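Local atomic coordinates of glycoside hydrolase family 81 (Clostridium thermocellum, PDB entry 6FOP), a protein that hydrolyses beta-1,3-glucans, probably including laminarin, as a family 81 glycoside hydrolase associated with the cellulosome. Residues Phe110-Ile123 against Thr126-Gly140. Numbering follows the deposited sequence.
Sequences FAVDAVMASGSGSI and TLMKGSPYAYFVFTG
I123 lies alongside F138 and F136: its CG1 comes within 3.7 Å of F138 CE2, and its CG2 sits over one F138 face, offset toward the rim, while also reaching F136 CD2 at 4.0 Å. With CG2 anti to its backbone N and CG1 beside it (chi1 -53°), I123 gives CG2 to both rings and CG1 to F138.

The other end of the contact turns on F110. Its carbonyl O receives the backbone N of K129 at 2.9 Å, and its ring edge meets CE of M128, 4.0 Å from F110 CE2, at the end of an extended methionine chain. Beyond the segments its ring meets that of Y473, and its side chain touches V230. K129 NZ forms a salt bridge with E474 and a hydrogen bond to A55 O. Next along, V112 and L127 exchange backbone hydrogen bonds, and L127 packs on F60 and F62.

S122 and T139 likewise exchange backbone hydrogen bonds, and their hydroxyls add a third link, S122 OG to T139 OG1 at 2.6 Å. A water joins S122 OG to V137 O. T126 OG1 donates to D113 OD1 at 2.7 Å, from above the carboxylate plane.

This is an antiparallel meander of strands 111-118, 121-128 and 133-139, in which the middle strand pairs with both neighbours. Backbone hydrogen bonds fix the register, apolar side chains pack together where residues are buried, and hydroxyl and carboxylate pairs reinforce the more exposed positions.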
loop_
_atom_site.group_PDB
_atom_site.type_symbol
_atom_site.label_atom_id
_atom_site.label_comp_id
_atom_site.label_asym_id
_atom_site.label_seq_id
_atom_site.Cartn_x
_atom_site.Cartn_y
_atom_site.Cartn_z
ATOM N N PHE A 110 7.387 -7.418 -8.050
ATOM C CA PHE A 110 8.389 -7.070 -7.044
ATOM C C PHE A 110 9.819 -7.073 -7.586
ATOM O O PHE A 110 10.780 -7.280 -6.831
ATOM C CB PHE A 110 8.234 -7.897 -5.740
ATOM C CG PHE A 110 7.988 -9.375 -5.892
ATOM C CD1 PHE A 110 6.686 -9.868 -6.116
ATOM C CD2 PHE A 110 9.001 -10.295 -5.639
ATOM C CE1 PHE A 110 6.443 -11.221 -6.168
ATOM C CE2 PHE A 110 8.750 -11.662 -5.697
ATOM C CZ PHE A 110 7.476 -12.123 -5.996
ATOM N N ALA A 111 9.969 -6.705 -8.858
ATOM C CA ALA A 111 11.288 -6.536 -9.447
ATOM C C ALA A 111 11.228 -5.502 -10.557
ATOM O O ALA A 111 10.152 -5.194 -11.099
ATOM C CB ALA A 111 11.862 -7.876 -9.934
ATOM N N VAL A 112 12.408 -5.037 -10.949
ATOM C CA VAL A 112 12.570 -4.120 -12.088
ATOM C C VAL A 112 13.844 -4.490 -12.841
ATOM O O VAL A 112 14.862 -4.785 -12.217
ATOM C CB VAL A 112 12.608 -2.639 -11.644
ATOM C CG1 VAL A 112 13.690 -2.368 -10.602
ATOM C CG2 VAL A 112 12.734 -1.687 -12.816
ATOM N N ASP A 113 13.764 -4.463 -14.162
ATOM C CA ASP A 113 14.934 -4.512 -15.031
ATOM C C ASP A 113 15.154 -3.104 -15.558
ATOM O O ASP A 113 14.222 -2.508 -16.106
ATOM C CB ASP A 113 14.699 -5.412 -16.239
ATOM C CG ASP A 113 14.460 -6.870 -15.896
ATOM O OD1 ASP A 113 14.795 -7.339 -14.788
ATOM O OD2 ASP A 113 13.906 -7.570 -16.781
ATOM N N ALA A 114 16.379 -2.593 -15.415
ATOM C CA ALA A 114 16.751 -1.276 -15.952
ATOM C C ALA A 114 17.999 -1.400 -16.815
ATOM O O ALA A 114 18.859 -2.230 -16.537
ATOM C CB ALA A 114 16.983 -0.282 -14.825
ATOM N N VAL A 115 18.091 -0.536 -17.820
ATOM C CA VAL A 115 19.198 -0.574 -18.769
ATOM C C VAL A 115 19.898 0.777 -18.776
ATOM O O VAL A 115 19.256 1.830 -18.799
ATOM C CB VAL A 115 18.681 -0.851 -20.201
ATOM C CG1 VAL A 115 19.812 -0.721 -21.234
ATOM C CG2 VAL A 115 18.069 -2.227 -20.288
ATOM N N MET A 116 21.228 0.718 -18.756
ATOM C CA MET A 116 22.093 1.862 -19.007
ATOM C C MET A 116 22.894 1.510 -20.262
ATOM O O MET A 116 23.519 0.466 -20.299
ATOM C CB MET A 116 23.035 2.047 -17.810
ATOM C CG MET A 116 22.348 1.997 -16.478
ATOM S SD MET A 116 23.522 2.243 -15.160
ATOM C CE MET A 116 23.582 4.017 -15.436
ATOM N N ALA A 117 22.890 2.372 -21.274
ATOM C CA ALA A 117 23.552 2.036 -22.526
ATOM C C ALA A 117 24.145 3.247 -23.206
ATOM O O ALA A 117 23.512 4.294 -23.292
ATOM C CB ALA A 117 22.558 1.365 -23.466
ATOM N N SER A 118 25.350 3.070 -23.738
ATOM C CA SER A 118 25.923 4.017 -24.687
ATOM C C SER A 118 26.091 3.238 -25.998
ATOM O O SER A 118 25.747 2.061 -26.093
ATOM C CB SER A 118 27.286 4.469 -24.200
ATOM O OG SER A 118 28.216 3.426 -24.452
ATOM N N GLY A 119 26.637 3.890 -26.998
ATOM C CA GLY A 119 26.929 3.221 -28.245
ATOM C C GLY A 119 27.991 2.143 -28.129
ATOM O O GLY A 119 28.072 1.286 -29.003
ATOM N N SER A 120 28.815 2.172 -27.078
ATOM C CA SER A 120 29.896 1.202 -26.946
ATOM C C SER A 120 29.740 0.205 -25.788
ATOM O O SER A 120 30.656 -0.556 -25.487
ATOM C CB SER A 120 31.249 1.925 -26.882
ATOM O OG SER A 120 31.430 2.562 -25.641
ATOM N N GLY A 121 28.583 0.177 -25.135
ATOM C CA GLY A 121 28.380 -0.810 -24.074
ATOM C C GLY A 121 27.141 -0.561 -23.230
ATOM O O GLY A 121 26.549 0.514 -23.278
ATOM N N SER A 122 26.782 -1.543 -22.423
ATOM C CA SER A 122 25.556 -1.450 -21.610
ATOM C C SER A 122 25.632 -2.324 -20.382
ATOM O O SER A 122 26.395 -3.266 -20.325
ATOM C CB SER A 122 24.337 -1.847 -22.451
ATOM O OG SER A 122 24.294 -3.242 -22.672
ATOM N N ILE A 123 24.826 -1.963 -19.381
ATOM C CA ILE A 123 24.563 -2.813 -18.243
ATOM C C ILE A 123 23.024 -2.905 -18.124
ATOM O O ILE A 123 22.345 -1.875 -18.109
ATOM C CB ILE A 123 25.092 -2.218 -16.922
ATOM C CG1 ILE A 123 26.572 -1.858 -17.046
ATOM C CG2 ILE A 123 24.871 -3.203 -15.767
ATOM C CD1 ILE A 123 27.105 -1.080 -15.874
ATOM N N THR A 126 18.841 -6.182 -12.872
ATOM C CA THR A 126 17.591 -6.623 -12.261
ATOM C C THR A 126 17.723 -6.424 -10.749
ATOM O O THR A 126 18.601 -7.027 -10.107
ATOM C CB THR A 126 17.302 -8.098 -12.553
ATOM O OG1 THR A 126 17.215 -8.280 -13.965
ATOM C CG2 THR A 126 16.002 -8.584 -11.916
ATOM N N LEU A 127 16.830 -5.577 -10.231
ATOM C CA LEU A 127 16.733 -5.216 -8.811
ATOM C C LEU A 127 15.423 -5.813 -8.289
ATOM O O LEU A 127 14.391 -5.704 -8.963
ATOM C CB LEU A 127 16.734 -3.720 -8.635
ATOM C CG LEU A 127 17.758 -2.952 -9.466
ATOM C CD1 LEU A 127 17.611 -1.459 -9.193
ATOM C CD2 LEU A 127 19.188 -3.439 -9.257
ATOM N N MET A 128 15.490 -6.483 -7.137
ATOM C CA MET A 128 14.326 -7.216 -6.648
ATOM C C MET A 128 14.084 -6.984 -5.169
ATOM O O MET A 128 14.990 -7.142 -4.333
ATOM C CB MET A 128 14.492 -8.697 -6.940
ATOM C CG MET A 128 13.413 -9.589 -6.355
ATOM S SD MET A 128 13.643 -11.211 -7.050
ATOM C CE MET A 128 12.675 -12.194 -5.953
ATOM N N LYS A 129 12.840 -6.633 -4.866
ATOM C CA LYS A 129 12.367 -6.494 -3.498
ATOM C C LYS A 129 12.171 -7.913 -2.982
ATOM O O LYS A 129 11.497 -8.720 -3.633
ATOM C CB LYS A 129 11.068 -5.725 -3.473
ATOM C CG LYS A 129 10.399 -5.642 -2.112
ATOM C CD LYS A 129 9.313 -4.570 -2.064
ATOM C CE LYS A 129 9.841 -3.167 -2.183
ATOM N NZ LYS A 129 10.780 -2.754 -1.089
ATOM N N GLY A 130 12.739 -8.227 -1.832
ATOM C CA GLY A 130 12.691 -9.571 -1.316
ATOM C C GLY A 130 13.754 -10.515 -1.867
ATOM O O GLY A 130 13.615 -11.737 -1.727
ATOM N N SER A 131 14.837 -9.982 -2.432
ATOM C CA SER A 131 15.956 -10.825 -2.853
ATOM C C SER A 131 17.228 -10.304 -2.215
ATOM O O SER A 131 17.487 -9.116 -2.256
ATOM C CB SER A 131 16.157 -10.814 -4.359
ATOM O OG SER A 131 17.219 -11.674 -4.723
ATOM N N PRO A 132 18.111 -11.212 -1.783
ATOM C CA PRO A 132 19.468 -10.767 -1.394
ATOM C C PRO A 132 20.403 -10.605 -2.597
ATOM O O PRO A 132 21.548 -10.209 -2.407
ATOM C CB PRO A 132 19.938 -11.920 -0.498
ATOM C CG PRO A 132 19.298 -13.097 -1.082
ATOM C CD PRO A 132 17.923 -12.649 -1.513
ATOM N N TYR A 133 19.936 -10.974 -3.791
ATOM C CA TYR A 133 20.705 -10.872 -5.030
ATOM C C TYR A 133 20.371 -9.637 -5.833
ATOM O O TYR A 133 19.240 -9.103 -5.729
ATOM C CB TYR A 133 20.444 -12.047 -5.941
ATOM C CG TYR A 133 20.853 -13.386 -5.395
ATOM C CD1 TYR A 133 22.191 -13.835 -5.513
ATOM C CD2 TYR A 133 19.939 -14.242 -4.822
ATOM C CE1 TYR A 133 22.566 -15.075 -5.041
ATOM C CE2 TYR A 133 20.314 -15.481 -4.331
ATOM C CZ TYR A 133 21.647 -15.900 -4.452
ATOM O OH TYR A 133 21.970 -17.167 -3.988
ATOM N N ALA A 134 21.324 -9.203 -6.673
ATOM C CA ALA A 134 21.034 -8.333 -7.820
ATOM C C ALA A 134 21.748 -8.966 -9.012
ATOM O O ALA A 134 22.838 -9.545 -8.860
ATOM C CB ALA A 134 21.473 -6.898 -7.616
ATOM N N TYR A 135 21.105 -8.909 -10.166
ATOM C CA TYR A 135 21.542 -9.647 -11.354
ATOM C C TYR A 135 21.841 -8.675 -12.496
ATOM O O TYR A 135 21.118 -7.703 -12.688
ATOM C CB TYR A 135 20.455 -10.614 -11.809
ATOM C CG TYR A 135 19.869 -11.495 -10.710
ATOM C CD1 TYR A 135 20.519 -12.607 -10.242
ATOM C CD2 TYR A 135 18.646 -11.176 -10.134
ATOM C CE1 TYR A 135 19.996 -13.409 -9.266
ATOM C CE2 TYR A 135 18.104 -11.970 -9.143
ATOM C CZ TYR A 135 18.756 -13.069 -8.684
ATOM O OH TYR A 135 18.195 -13.859 -7.695
ATOM N N PHE A 136 22.911 -8.961 -13.256
ATOM C CA PHE A 136 23.383 -8.050 -14.280
ATOM C C PHE A 136 23.759 -8.787 -15.558
ATOM O O PHE A 136 24.277 -9.911 -15.502
ATOM C CB PHE A 136 24.622 -7.279 -13.788
ATOM C CG PHE A 136 24.418 -6.535 -12.477
ATOM C CD1 PHE A 136 24.643 -7.158 -11.268
ATOM C CD2 PHE A 136 23.978 -5.221 -12.484
ATOM C CE1 PHE A 136 24.422 -6.489 -10.066
ATOM C CE2 PHE A 136 23.755 -4.550 -11.289
ATOM C CZ PHE A 136 23.991 -5.188 -10.089
ATOM N N VAL A 137 23.527 -8.112 -16.690
ATOM C CA VAL A 137 24.034 -8.582 -17.983
ATOM C C VAL A 137 24.767 -7.403 -18.610
ATOM O O VAL A 137 24.249 -6.285 -18.653
ATOM C CB VAL A 137 22.896 -9.077 -18.893
ATOM C CG1 VAL A 137 23.422 -9.343 -20.315
ATOM C CG2 VAL A 137 22.310 -10.352 -18.316
ATOM N N PHE A 138 25.985 -7.678 -19.085
ATOM C CA PHE A 138 26.868 -6.683 -19.699
ATOM C C PHE A 138 26.960 -6.869 -21.216
ATOM O O PHE A 138 26.899 -7.997 -21.724
ATOM C CB PHE A 138 28.271 -6.815 -19.089
ATOM C CG PHE A 138 28.379 -6.204 -17.739
ATOM C CD1 PHE A 138 27.782 -6.803 -16.630
ATOM C CD2 PHE A 138 29.045 -5.019 -17.575
ATOM C CE1 PHE A 138 27.840 -6.171 -15.391
ATOM C CE2 PHE A 138 29.117 -4.403 -16.342
ATOM C CZ PHE A 138 28.531 -4.986 -15.255
ATOM N N THR A 139 27.105 -5.752 -21.936
ATOM C CA THR A 139 27.588 -5.800 -23.299
ATOM C C THR A 139 28.736 -4.784 -23.452
ATOM O O THR A 139 28.823 -3.785 -22.736
ATOM C CB THR A 139 26.508 -5.447 -24.332
ATOM O OG1 THR A 139 26.231 -4.030 -24.292
ATOM C CG2 THR A 139 25.271 -6.288 -24.147
ATOM N N GLY A 140 29.675 -5.114 -24.321
ATOM C CA GLY A 140 30.706 -4.176 -24.721
ATOM C C GLY A 140 31.858 -4.029 -23.772
ATOM O O GLY A 140 32.722 -3.188 -24.002
HETATM O O HOH W 1 32.695 -1.642 -26.407
HETATM O O HOH W 2 23.397 -5.307 -21.192
#